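Cytochrome P450 268A2 Cyp268A2 (Mycobacterium marinum, PDB 6BLD) belongs to the cytochrome P450 superfamily of haem proteins and is modelled with protoporphyrin IX containing iron and (3E,5E)-6,10-dimethylundeca-3,5,9-trien-2-one bound. Local coordinates at residues Thr165-Met169 with Val170-Glu174; Leu257-Ala260 with Gly261-Thr265; Ala288-Asp291 with Thr292-Thr296; Phe386-Leu389 with Leu390-Pro394. One frame throughout, in Å; residues are numbered along the deposited sequence.

Contact 1: residues Thr165-Met169 with Val170-Glu174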
loop_
_atom_site.group_PDB
_atom_site.type_symbol
_atom_site.label_atom_id
_atom_site.label_comp_id
_atom_site.label_asym_id
_atom_site.label_seq_id
_atom_site.Cartn_x
_atom_site.Cartn_y
_atom_site.Cartn_z
ATOM N N THR A 165 -14.561 4.075 -5.387
ATOM C CA THR A 165 -13.894 3.795 -6.654
ATOM C C THR A 165 -13.668 2.300 -6.838
ATOM O O THR A 165 -13.871 1.765 -7.935
ATOM C CB THR A 165 -12.565 4.547 -6.725
ATOM O OG1 THR A 165 -12.770 5.921 -6.375
ATOM C CG2 THR A 165 -11.981 4.463 -8.123
ATOM N N LEU A 166 -13.249 1.610 -5.775
ATOM C CA LEU A 166 -13.036 0.168 -5.853
ATOM C C LEU A 166 -14.341 -0.564 -6.138
ATOM O O LEU A 166 -14.425 -1.369 -7.074
ATOM C CB LEU A 166 -12.406 -0.334 -4.552
ATOM C CG LEU A 166 -12.012 -1.809 -4.424
ATOM C CD1 LEU A 166 -13.236 -2.716 -4.391
ATOM C CD2 LEU A 166 -11.067 -2.216 -5.544
ATOM N N SER A 167 -15.377 -0.290 -5.341
ATOM C CA SER A 167 -16.632 -1.022 -5.480
ATOM C C SER A 167 -17.316 -0.733 -6.810
ATOM O O SER A 167 -18.016 -1.601 -7.344
ATOM C CB SER A 167 -17.568 -0.686 -4.320
ATOM O OG SER A 167 -16.882 -0.730 -3.082
ATOM N N ASP A 168 -17.135 0.472 -7.358
ATOM C CA ASP A 168 -17.717 0.776 -8.661
ATOM C C ASP A 168 -17.077 -0.066 -9.758
ATOM O O ASP A 168 -17.752 -0.472 -10.711
ATOM C CB ASP A 168 -17.566 2.265 -8.973
ATOM C CG ASP A 168 -18.644 3.110 -8.322
ATOM O OD1 ASP A 168 -19.688 2.548 -7.930
ATOM O OD2 ASP A 168 -18.445 4.337 -8.203
ATOM N N MET A 169 -15.778 -0.342 -9.638
ATOM C CA MET A 169 -15.090 -1.141 -10.645
ATOM C C MET A 169 -15.434 -2.619 -10.513
ATOM O O MET A 169 -15.765 -3.278 -11.503
ATOM C CB MET A 169 -13.579 -0.937 -10.533
ATOM C CG MET A 169 -13.126 0.483 -10.799
ATOM S SD MET A 169 -11.356 0.685 -10.538
ATOM C CE MET A 169 -10.715 -0.716 -11.454
ATOM N N VAL A 170 -15.353 -3.157 -9.297
ATOM C CA VAL A 170 -15.591 -4.583 -9.105
ATOM C C VAL A 170 -17.082 -4.907 -9.107
ATOM O O VAL A 170 -17.476 -6.016 -9.487
ATOM C CB VAL A 170 -14.916 -5.054 -7.807
ATOM C CG1 VAL A 170 -14.964 -6.569 -7.685
ATOM C CG2 VAL A 170 -13.485 -4.558 -7.748
ATOM N N GLY A 171 -17.927 -3.964 -8.695
ATOM C CA GLY A 171 -19.348 -4.216 -8.592
ATOM C C GLY A 171 -19.811 -4.688 -7.234
ATOM O O GLY A 171 -20.764 -5.473 -7.155
ATOM N N ILE A 172 -19.167 -4.241 -6.163
ATOM C CA ILE A 172 -19.556 -4.664 -4.812
ATOM C C ILE A 172 -20.938 -4.106 -4.489
ATOM O O ILE A 172 -21.186 -2.907 -4.712
ATOM C CB ILE A 172 -18.518 -4.193 -3.789
ATOM C CG1 ILE A 172 -17.116 -4.650 -4.205
ATOM C CG2 ILE A 172 -18.862 -4.709 -2.388
ATOM C CD1 ILE A 172 -16.042 -4.337 -3.190
ATOM N N PRO A 173 -21.861 -4.917 -3.964
ATOM C CA PRO A 173 -23.167 -4.381 -3.564
ATOM C C PRO A 173 -23.017 -3.310 -2.495
ATOM O O PRO A 173 -22.099 -3.345 -1.673
ATOM C CB PRO A 173 -23.908 -5.612 -3.025
ATOM C CG PRO A 173 -23.227 -6.778 -3.666
ATOM C CD PRO A 173 -21.785 -6.378 -3.798
ATOM N N GLU A 174 -23.939 -2.342 -2.520
ATOM C CA GLU A 174 -23.828 -1.191 -1.629
ATOM C C GLU A 174 -23.871 -1.598 -0.162
ATOM O O GLU A 174 -23.187 -0.991 0.671
ATOM C CB GLU A 174 -24.938 -0.185 -1.933
ATOM C CG GLU A 174 -24.887 1.057 -1.067
ATOM C CD GLU A 174 -23.927 2.104 -1.600
ATOM O OE1 GLU A 174 -23.477 1.971 -2.758
ATOM O OE2 GLU A 174 -23.624 3.063 -0.859
#

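Contact 2: residues Leu257-Ala260 with Gly261-Thr265. With HEM (protoporphyrin IX containing Fe), chain B; DXJ ((3E,5E)-6,10-dimethylundeca-3,5,9-trien-2-one), chain C.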
loop_
_atom_site.group_PDB
_atom_site.type_symbol
_atom_site.label_atom_id
_atom_site.label_comp_id
_atom_site.label_asym_id
_atom_site.label_seq_id
_atom_site.Cartn_x
_atom_site.Cartn_y
_atom_site.Cartn_z
ATOM N N LEU A 257 -7.147 -7.178 -4.074
ATOM C CA LEU A 257 -7.678 -5.961 -4.680
ATOM C C LEU A 257 -8.312 -5.052 -3.634
ATOM O O LEU A 257 -8.151 -3.828 -3.692
ATOM C CB LEU A 257 -8.690 -6.316 -5.765
ATOM C CG LEU A 257 -9.291 -5.192 -6.612
ATOM C CD1 LEU A 257 -8.188 -4.333 -7.196
ATOM C CD2 LEU A 257 -10.130 -5.814 -7.710
ATOM N N ALA A 258 -9.028 -5.632 -2.666
ATOM C CA ALA A 258 -9.670 -4.829 -1.630
ATOM C C ALA A 258 -8.644 -4.148 -0.731
ATOM O O ALA A 258 -8.803 -2.975 -0.373
ATOM C CB ALA A 258 -10.613 -5.702 -0.801
ATOM N N VAL A 259 -7.578 -4.860 -0.360
ATOM C CA VAL A 259 -6.599 -4.296 0.564
ATOM C C VAL A 259 -5.740 -3.253 -0.138
ATOM O O VAL A 259 -5.590 -2.124 0.344
ATOM C CB VAL A 259 -5.736 -5.410 1.185
ATOM C CG1 VAL A 259 -4.614 -4.803 2.011
ATOM C CG2 VAL A 259 -6.593 -6.331 2.042
ATOM N N ALA A 260 -5.156 -3.613 -1.283
ATOM C CA ALA A 260 -4.294 -2.675 -1.996
ATOM C C ALA A 260 -5.083 -1.502 -2.562
ATOM O O ALA A 260 -4.569 -0.379 -2.612
ATOM C CB ALA A 260 -3.539 -3.396 -3.111
ATOM N N GLY A 261 -6.327 -1.735 -2.984
ATOM C CA GLY A 261 -7.130 -0.666 -3.549
ATOM C C GLY A 261 -7.699 0.303 -2.537
ATOM O O GLY A 261 -8.033 1.435 -2.900
ATOM N N ASN A 262 -7.815 -0.111 -1.274
ATOM C CA ASN A 262 -8.406 0.722 -0.231
ATOM C C ASN A 262 -7.355 1.345 0.680
ATOM O O ASN A 262 -7.317 2.568 0.843
ATOM C CB ASN A 262 -9.391 -0.102 0.608
ATOM C CG ASN A 262 -10.764 -0.175 -0.013
ATOM O OD1 ASN A 262 -11.522 0.793 0.020
ATOM N ND2 ASN A 262 -11.097 -1.328 -0.583
ATOM N N ASP A 263 -6.495 0.515 1.275
ATOM C CA ASP A 263 -5.642 0.975 2.367
ATOM C C ASP A 263 -4.617 2.000 1.896
ATOM O O ASP A 263 -4.383 3.004 2.578
ATOM C CB ASP A 263 -4.941 -0.216 3.020
ATOM C CG ASP A 263 -5.917 -1.231 3.586
ATOM O OD1 ASP A 263 -7.143 -0.993 3.518
ATOM O OD2 ASP A 263 -5.453 -2.269 4.104
ATOM N N THR A 264 -3.995 1.765 0.740
ATOM C CA THR A 264 -2.910 2.634 0.290
ATOM C C THR A 264 -3.409 4.046 -0.002
ATOM O O THR A 264 -2.860 5.028 0.512
ATOM C CB THR A 264 -2.243 2.038 -0.948
ATOM O OG1 THR A 264 -3.231 1.825 -1.963
ATOM C CG2 THR A 264 -1.579 0.714 -0.607
ATOM N N THR A 265 -4.444 4.166 -0.836
ATOM C CA THR A 265 -4.970 5.485 -1.177
ATOM C C THR A 265 -5.550 6.181 0.048
ATOM O O THR A 265 -5.391 7.396 0.213
ATOM C CB THR A 265 -6.030 5.358 -2.272
ATOM O OG1 THR A 265 -5.512 4.559 -3.341
ATOM C CG2 THR A 265 -6.418 6.731 -2.811
HETATM C CHA HEM B . 1.180 -3.557 -6.079
HETATM C CHB HEM B . -3.552 -2.644 -6.661
HETATM C CHC HEM B . -2.882 1.881 -5.027
HETATM C CHD HEM B . 1.615 0.622 -3.663
HETATM C C1A HEM B . -0.155 -3.707 -6.390
HETATM C C2A HEM B . -0.784 -4.896 -6.931
HETATM C C3A HEM B . -2.084 -4.644 -7.093
HETATM C C4A HEM B . -2.335 -3.285 -6.657
HETATM C CMA HEM B . -3.138 -5.628 -7.648
HETATM C CAA HEM B . -0.066 -6.219 -7.273
HETATM C CBA HEM B . 0.572 -6.084 -8.652
HETATM C CGA HEM B . 1.437 -7.282 -8.943
HETATM O O1A HEM B . 1.756 -7.515 -10.138
HETATM O O2A HEM B . 1.803 -8.009 -7.983
HETATM C C1B HEM B . -3.774 -1.324 -6.334
HETATM C C2B HEM B . -5.006 -0.599 -6.544
HETATM C C3B HEM B . -4.844 0.648 -6.107
HETATM C C4B HEM B . -3.487 0.770 -5.586
HETATM C CMB HEM B . -6.297 -1.162 -7.178
HETATM C CAB HEM B . -5.971 1.706 -6.178
HETATM C CBB HEM B . -5.788 2.985 -5.851
HETATM C C1C HEM B . -1.597 1.939 -4.518
HETATM C C2C HEM B . -0.951 3.106 -3.945
HETATM C C3C HEM B . 0.289 2.745 -3.563
HETATM C C4C HEM B . 0.468 1.350 -3.895
HETATM C CMC HEM B . -1.639 4.486 -3.809
HETATM C CAC HEM B . 1.418 3.575 -2.908
HETATM C CBC HEM B . 1.394 4.907 -2.801
HETATM C C1D HEM B . 1.909 -0.609 -4.207
HETATM C C2D HEM B . 3.163 -1.320 -4.092
HETATM C C3D HEM B . 3.048 -2.476 -4.755
HETATM C C4D HEM B . 1.711 -2.536 -5.320
HETATM C CMD HEM B . 4.407 -0.817 -3.327
HETATM C CAD HEM B . 4.143 -3.556 -4.907
HETATM C CBD HEM B . 5.134 -3.116 -5.982
HETATM C CGD HEM B . 6.252 -4.116 -6.124
HETATM O O1D HEM B . 7.180 -3.863 -6.937
HETATM O O2D HEM B . 6.224 -5.162 -5.426
HETATM N NA HEM B . -1.135 -2.743 -6.235
HETATM N NB HEM B . -2.870 -0.459 -5.747
HETATM N NC HEM B . -0.699 0.890 -4.471
HETATM N ND HEM B . 1.048 -1.379 -4.962
HETATM FE FE HEM B . -0.835 -0.832 -5.560
HETATM C C10 DXJ C . -2.817 -9.009 3.392
HETATM C C13 DXJ C . -3.013 -10.396 6.956
HETATM C C01 DXJ C . 0.226 -3.222 -2.143
HETATM C C02 DXJ C . -0.567 -3.861 -1.007
HETATM C C03 DXJ C . -0.960 -5.115 -1.110
HETATM C C04 DXJ C . -0.898 -3.047 0.243
HETATM C C05 DXJ C . -1.754 -5.780 0.013
HETATM C C06 DXJ C . -1.198 -7.154 0.380
HETATM C C07 DXJ C . -2.152 -7.974 1.247
HETATM C C08 DXJ C . -1.872 -8.188 2.516
HETATM C C09 DXJ C . -3.426 -8.551 0.635
HETATM C C11 DXJ C . -2.410 -9.421 4.575
HETATM C C12 DXJ C . -3.333 -10.245 5.471
HETATM O O14 DXJ C . -4.294 -10.767 5.013
#

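Contact 3: residues Ala288-Asp291 with Thr292-Thr296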
loop_
_atom_site.group_PDB
_atom_site.type_symbol
_atom_site.label_atom_id
_atom_site.label_comp_id
_atom_site.label_asym_id
_atom_site.label_seq_id
_atom_site.Cartn_x
_atom_site.Cartn_y
_atom_site.Cartn_z
ATOM N N ALA A 288 -2.231 27.992 -6.702
ATOM C CA ALA A 288 -1.983 29.065 -7.659
ATOM C C ALA A 288 -2.057 28.592 -9.106
ATOM O O ALA A 288 -2.296 29.412 -9.999
ATOM C CB ALA A 288 -0.618 29.702 -7.392
ATOM N N ASP A 289 -1.853 27.300 -9.356
ATOM C CA ASP A 289 -1.919 26.748 -10.704
ATOM C C ASP A 289 -2.171 25.247 -10.631
ATOM O O ASP A 289 -1.271 24.446 -10.899
ATOM C CB ASP A 289 -0.629 27.046 -11.472
ATOM C CG ASP A 289 -0.836 27.070 -12.972
ATOM O OD1 ASP A 289 -1.907 26.622 -13.431
ATOM O OD2 ASP A 289 0.072 27.534 -13.693
ATOM N N PHE A 290 -3.401 24.865 -10.283
ATOM C CA PHE A 290 -3.684 23.481 -9.908
ATOM C C PHE A 290 -3.509 22.526 -11.082
ATOM O O PHE A 290 -2.809 21.514 -10.970
ATOM C CB PHE A 290 -5.099 23.379 -9.339
ATOM C CG PHE A 290 -5.453 22.011 -8.828
ATOM C CD1 PHE A 290 -5.187 21.659 -7.516
ATOM C CD2 PHE A 290 -6.060 21.081 -9.657
ATOM C CE1 PHE A 290 -5.515 20.406 -7.040
ATOM C CE2 PHE A 290 -6.389 19.824 -9.188
ATOM C CZ PHE A 290 -6.117 19.487 -7.877
ATOM N N ASP A 291 -4.148 22.823 -12.216
ATOM C CA ASP A 291 -4.166 21.869 -13.322
ATOM C C ASP A 291 -2.771 21.626 -13.886
ATOM O O ASP A 291 -2.492 20.537 -14.401
ATOM C CB ASP A 291 -5.114 22.356 -14.417
ATOM C CG ASP A 291 -6.569 22.322 -13.982
ATOM O OD1 ASP A 291 -7.112 21.211 -13.806
ATOM O OD2 ASP A 291 -7.169 23.405 -13.815
ATOM N N THR A 292 -1.882 22.612 -13.786
ATOM C CA THR A 292 -0.514 22.454 -14.261
ATOM C C THR A 292 0.402 21.807 -13.230
ATOM O O THR A 292 1.412 21.204 -13.610
ATOM C CB THR A 292 0.059 23.816 -14.669
ATOM O OG1 THR A 292 -0.930 24.552 -15.398
ATOM C CG2 THR A 292 1.294 23.646 -15.544
ATOM N N ARG A 293 0.069 21.899 -11.942
ATOM C CA ARG A 293 0.969 21.465 -10.882
ATOM C C ARG A 293 0.472 20.262 -10.094
ATOM O O ARG A 293 1.220 19.750 -9.254
ATOM C CB ARG A 293 1.234 22.628 -9.916
ATOM C CG ARG A 293 1.884 23.832 -10.579
ATOM C CD ARG A 293 1.816 25.070 -9.701
ATOM N NE ARG A 293 2.627 26.155 -10.245
ATOM C CZ ARG A 293 2.775 27.342 -9.666
ATOM N NH1 ARG A 293 2.167 27.605 -8.518
ATOM N NH2 ARG A 293 3.532 28.270 -10.237
ATOM N N ILE A 294 -0.753 19.791 -10.339
ATOM C CA ILE A 294 -1.273 18.669 -9.561
ATOM C C ILE A 294 -0.517 17.384 -9.883
ATOM O O ILE A 294 -0.428 16.483 -9.041
ATOM C CB ILE A 294 -2.789 18.514 -9.792
ATOM C CG1 ILE A 294 -3.378 17.477 -8.832
ATOM C CG2 ILE A 294 -3.085 18.150 -11.243
ATOM C CD1 ILE A 294 -3.051 17.735 -7.375
ATOM N N GLY A 295 0.053 17.280 -11.082
ATOM C CA GLY A 295 0.789 16.093 -11.472
ATOM C C GLY A 295 1.976 15.794 -10.579
ATOM O O GLY A 295 2.061 14.711 -9.991
ATOM N N THR A 296 2.902 16.751 -10.467
ATOM C CA THR A 296 4.058 16.556 -9.597
ATOM C C THR A 296 3.674 16.637 -8.125
ATOM O O THR A 296 4.353 16.046 -7.278
ATOM C CB THR A 296 5.144 17.585 -9.914
ATOM O OG1 THR A 296 4.732 18.877 -9.452
ATOM C CG2 THR A 296 5.400 17.644 -11.414
HETATM O O HOH W 1 -0.492 18.301 -13.738
#

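Contact 4: residues Phe386-Leu389 with Leu390-Pro394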
loop_
_atom_site.group_PDB
_atom_site.type_symbol
_atom_site.label_atom_id
_atom_site.label_comp_id
_atom_site.label_asym_id
_atom_site.label_seq_id
_atom_site.Cartn_x
_atom_site.Cartn_y
_atom_site.Cartn_z
ATOM N N PHE A 386 -8.237 15.908 -3.754
ATOM C CA PHE A 386 -7.557 17.111 -3.292
ATOM C C PHE A 386 -8.000 18.343 -4.067
ATOM O O PHE A 386 -7.935 19.458 -3.537
ATOM C CB PHE A 386 -6.041 16.930 -3.384
ATOM C CG PHE A 386 -5.465 16.132 -2.249
ATOM C CD1 PHE A 386 -5.390 16.670 -0.975
ATOM C CD2 PHE A 386 -5.015 14.838 -2.452
ATOM C CE1 PHE A 386 -4.868 15.936 0.075
ATOM C CE2 PHE A 386 -4.493 14.099 -1.406
ATOM C CZ PHE A 386 -4.420 14.648 -0.142
ATOM N N GLY A 387 -8.456 18.167 -5.306
ATOM C CA GLY A 387 -9.048 19.282 -6.023
ATOM C C GLY A 387 -10.396 19.678 -5.451
ATOM O O GLY A 387 -10.730 20.864 -5.388
ATOM N N GLU A 388 -11.185 18.692 -5.017
ATOM C CA GLU A 388 -12.485 18.991 -4.427
ATOM C C GLU A 388 -12.349 19.567 -3.027
ATOM O O GLU A 388 -13.155 20.416 -2.628
ATOM C CB GLU A 388 -13.357 17.735 -4.400
ATOM C CG GLU A 388 -13.934 17.363 -5.750
ATOM C CD GLU A 388 -14.559 18.549 -6.458
ATOM O OE1 GLU A 388 -15.253 19.350 -5.795
ATOM O OE2 GLU A 388 -14.350 18.687 -7.681
ATOM N N LEU A 389 -11.348 19.119 -2.265
ATOM C CA LEU A 389 -11.102 19.712 -0.956
ATOM C C LEU A 389 -10.708 21.176 -1.082
ATOM O O LEU A 389 -10.999 21.977 -0.186
ATOM C CB LEU A 389 -10.018 18.930 -0.213
ATOM C CG LEU A 389 -10.430 17.570 0.357
ATOM C CD1 LEU A 389 -9.205 16.755 0.749
ATOM C CD2 LEU A 389 -11.371 17.736 1.540
ATOM N N LEU A 390 -10.057 21.548 -2.185
ATOM C CA LEU A 390 -9.718 22.946 -2.414
ATOM C C LEU A 390 -10.874 23.717 -3.038
ATOM O O LEU A 390 -10.968 24.936 -2.860
ATOM C CB LEU A 390 -8.475 23.047 -3.299
ATOM C CG LEU A 390 -7.171 22.528 -2.689
ATOM C CD1 LEU A 390 -5.971 23.002 -3.493
ATOM C CD2 LEU A 390 -7.048 22.956 -1.237
ATOM N N VAL A 391 -11.756 23.033 -3.767
ATOM C CA VAL A 391 -12.912 23.702 -4.356
ATOM C C VAL A 391 -13.941 24.030 -3.280
ATOM O O VAL A 391 -14.461 25.150 -3.215
ATOM C CB VAL A 391 -13.521 22.837 -5.476
ATOM C CG1 VAL A 391 -15.006 23.140 -5.649
ATOM C CG2 VAL A 391 -12.777 23.059 -6.782
ATOM N N GLN A 392 -14.236 23.066 -2.408
ATOM C CA GLN A 392 -15.335 23.207 -1.459
ATOM C C GLN A 392 -14.887 23.742 -0.104
ATOM O O GLN A 392 -15.587 24.568 0.494
ATOM C CB GLN A 392 -16.039 21.859 -1.276
ATOM C CG GLN A 392 -16.467 21.206 -2.581
ATOM C CD GLN A 392 -17.606 20.224 -2.394
ATOM O OE1 GLN A 392 -18.411 20.358 -1.473
ATOM N NE2 GLN A 392 -17.680 19.227 -3.268
ATOM N N LEU A 393 -13.735 23.291 0.400
ATOM C CA LEU A 393 -13.257 23.640 1.737
ATOM C C LEU A 393 -11.873 24.269 1.636
ATOM O O LEU A 393 -10.863 23.630 1.967
ATOM C CB LEU A 393 -13.239 22.415 2.649
ATOM C CG LEU A 393 -14.623 21.787 2.812
ATOM C CD1 LEU A 393 -14.610 20.625 3.792
ATOM C CD2 LEU A 393 -15.598 22.861 3.256
ATOM N N PRO A 394 -11.789 25.534 1.212
ATOM C CA PRO A 394 -10.470 26.156 1.012
ATOM C C PRO A 394 -9.667 26.326 2.290
ATOM O O PRO A 394 -8.440 26.453 2.209
ATOM C CB PRO A 394 -10.811 27.519 0.385
ATOM C CG PRO A 394 -12.215 27.392 -0.113
ATOM C CD PRO A 394 -12.886 26.441 0.834
#

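Contact 1: residues Thr165-Met169 with Val170-Glu174
Ile172 folds back on the last turn of helix 160-170, and its CD1 meets Leu166 CD1 at 3.5 Å, a tight methyl-to-methyl contact. Ile172 CD1 also lies 3.7 Å from Ser167 OG, while Ile172 CB approaches Ser167 CB at 3.7 Å, so the isoleucine lies across two neighbouring helical side chains. Leu166 sends CG away from its own N (chi1 -177°), which lets CD1 also reach Val170 CG2, 3.8 Å away. What positions Ile172 is the carbonyl of Ser167, whose oxygen accepts twice: from Gly171 N at 2.7 Å and from Ile172 N at 3.1 Å, the latter in the carbonyl plane on a lone pair. The positive phi of Gly171 (92°) swings the next amide, Ile172 N, back to this oxygen, whereas Gly171 N reaches it as part of the helical turn. Further out, Ser167 OG is bonded to Ile163 O, Asp168 forms a salt bridge with Arg177, and Leu257 covers Leu166 and Val170. A glycine of positive phi, a six-residue bond from Ile172 N to Ser167 O and an apolar residue packed back on the helix make a Schellman-like C-cap, although Gly171 N keeps its bond to Ser167 O.

Contact 2: residues Leu257-Ala260 with Gly261-Thr265
The signature of the distal helix of cytochromes P450, a small residue and glycine followed by an acid-alcohol pair, is met here as Ala260-Gly261 ahead of Asp263-Thr264, where helix 247-278 passes over the haem. Thr264 OG1 donates to Ala260 O at 2.7 Å, approaching nearly in line with the carbonyl. With chi1 at 56°, OG1 sits between the threonine's own N and carbonyl carbon and is turned back down the helix; it takes the acceptor that a regular turn would give to a backbone N-H. One residue earlier the regular pattern holds, with Asp263 N bonded to Val259 O at 2.9 Å. Asn262 makes a second side-chain link: its ND2 reaches Ala258 O at 2.8 Å, on a lone pair in the carbonyl plane and with the oxygen almost in the amide plane, whereas the bond from Asn262 N to the same oxygen is weak. Carboxylate and valine cross, Asp263 OD2 lying 3.4 Å from Val259 CG1. Val259 CG1 also touches C05 of DXJ at 3.6 Å, and Ala260 CB meets DXJ C02 at 3.7 Å. Gly261 brings bare backbone over the porphyrin, Gly261 CA 3.7 Å from haem C2B, and Leu257 CD1 borders the haem methyl CMB. On the side away from the haem, Pro162 and Ile163 of helix 160-170 pack against Asn262. Side-chain bonds to carbonyls thus accompany a locally opened turn, the irregularity characteristic of the long distal helix in the P450 fold.

Contact 3: residues Ala288-Asp291 with Thr292-Thr296
Phe290 O accepts two backbone amides, Arg293 N at 3.1 Å from above the carbonyl plane and Ile294 N at 2.8 Å nearly end-on, so the first turn of helix 290-305 is wound between a three- and a four-residue step. Side by side and pointing the same way, Phe290 and Ile294 form a CH-pi contact: Ile294 CB stands over the ring face, 4.0 Å from its centroid, and CG1 reaches Phe290 CZ at 3.5 Å. Asp289, at the N-cap position, uses its carboxylate on a side chain instead of on a backbone amide. Asp289 OD1 accepts from Thr292 OG1 at 3.0 Å, the hydroxyl standing 53° out of the carboxylate plane. The extended Arg293 side chain runs alongside Asp289, whose CB covers one face of the guanidinium, toward its rim. The charged end is directed to Trp285, whose carbonyl binds NH1 and whose ring makes a cation-pi contact. Where the helix opens, a water joins the turns, donating to Asp291 O at 3.1 Å and accepting from Gly295 N at 2.9 Å. The arrangement is a water-bridged opening just after the first turn of the K helix, which in P450s carries the ExxR motif further along.

Contact 4: residues Phe386-Leu389 with Leu390-Pro394
Gly387 O receives Val391 N at 2.9 Å and, more weakly, Leu390 N at 3.3 Å. These bonds belong to the last turns of helix 375-392, the L helix of the P450 fold, which follows the loop that in this family supplies the cysteine ligand of the haem iron. A second carbonyl, Glu388 O, accepts Gln392 N at 2.9 Å. The side chains of this pair cross, with carboxylate and amide planes 73° apart, and Glu388 OE1 lies 3.5 Å from Gln392 NE2. Each has its stronger polar partner in Lys138 of helix 123-147: OE1 forms a salt bridge with the lysine NZ, and NE2 donates to the lysine carbonyl. One residue thus fixes both polar ends and joins the two helices. The bend of Glu388 at chi2 (-48°) swings the carboxylate forward, toward the next turn, where Glu388 OE1 also lies beside Val391 CG1. Apolar groups shield the carbonyls of the preceding turn, with Leu390 CG against Phe386 O and Val391 CG2 against Gly387 O, the latter at 3.3 Å. At the end of the helix Leu393 leaves helical geometry, with psi 76°, and Pro394, lacking an N-H, cannot prolong the ladder. Even so, Leu393 N still reaches Leu389 O at 3.1 Å, the donor standing above the carbonyl plane.

Taken from the N terminus, the four contacts follow in series, each within consecutive residues, so none nests in or crosses another and none closes a long loop. Contact 1 ends helix 160-170, and contact 2 lies mid-way along helix 247-278; they touch where Val170 CG2 meets Leu257 CD2 at 3.6 Å, tying that helix end to the haem-facing helix. Contact 3 starts helix 290-305 and contact 4 finishes helix 375-392, and Phe290 CZ packs on Gly387 CA at 3.5 Å to join them near the surface. Between the two pairs there is no touch: contacts 2 and 4 come closest, with nearest atoms about 7 Å apart.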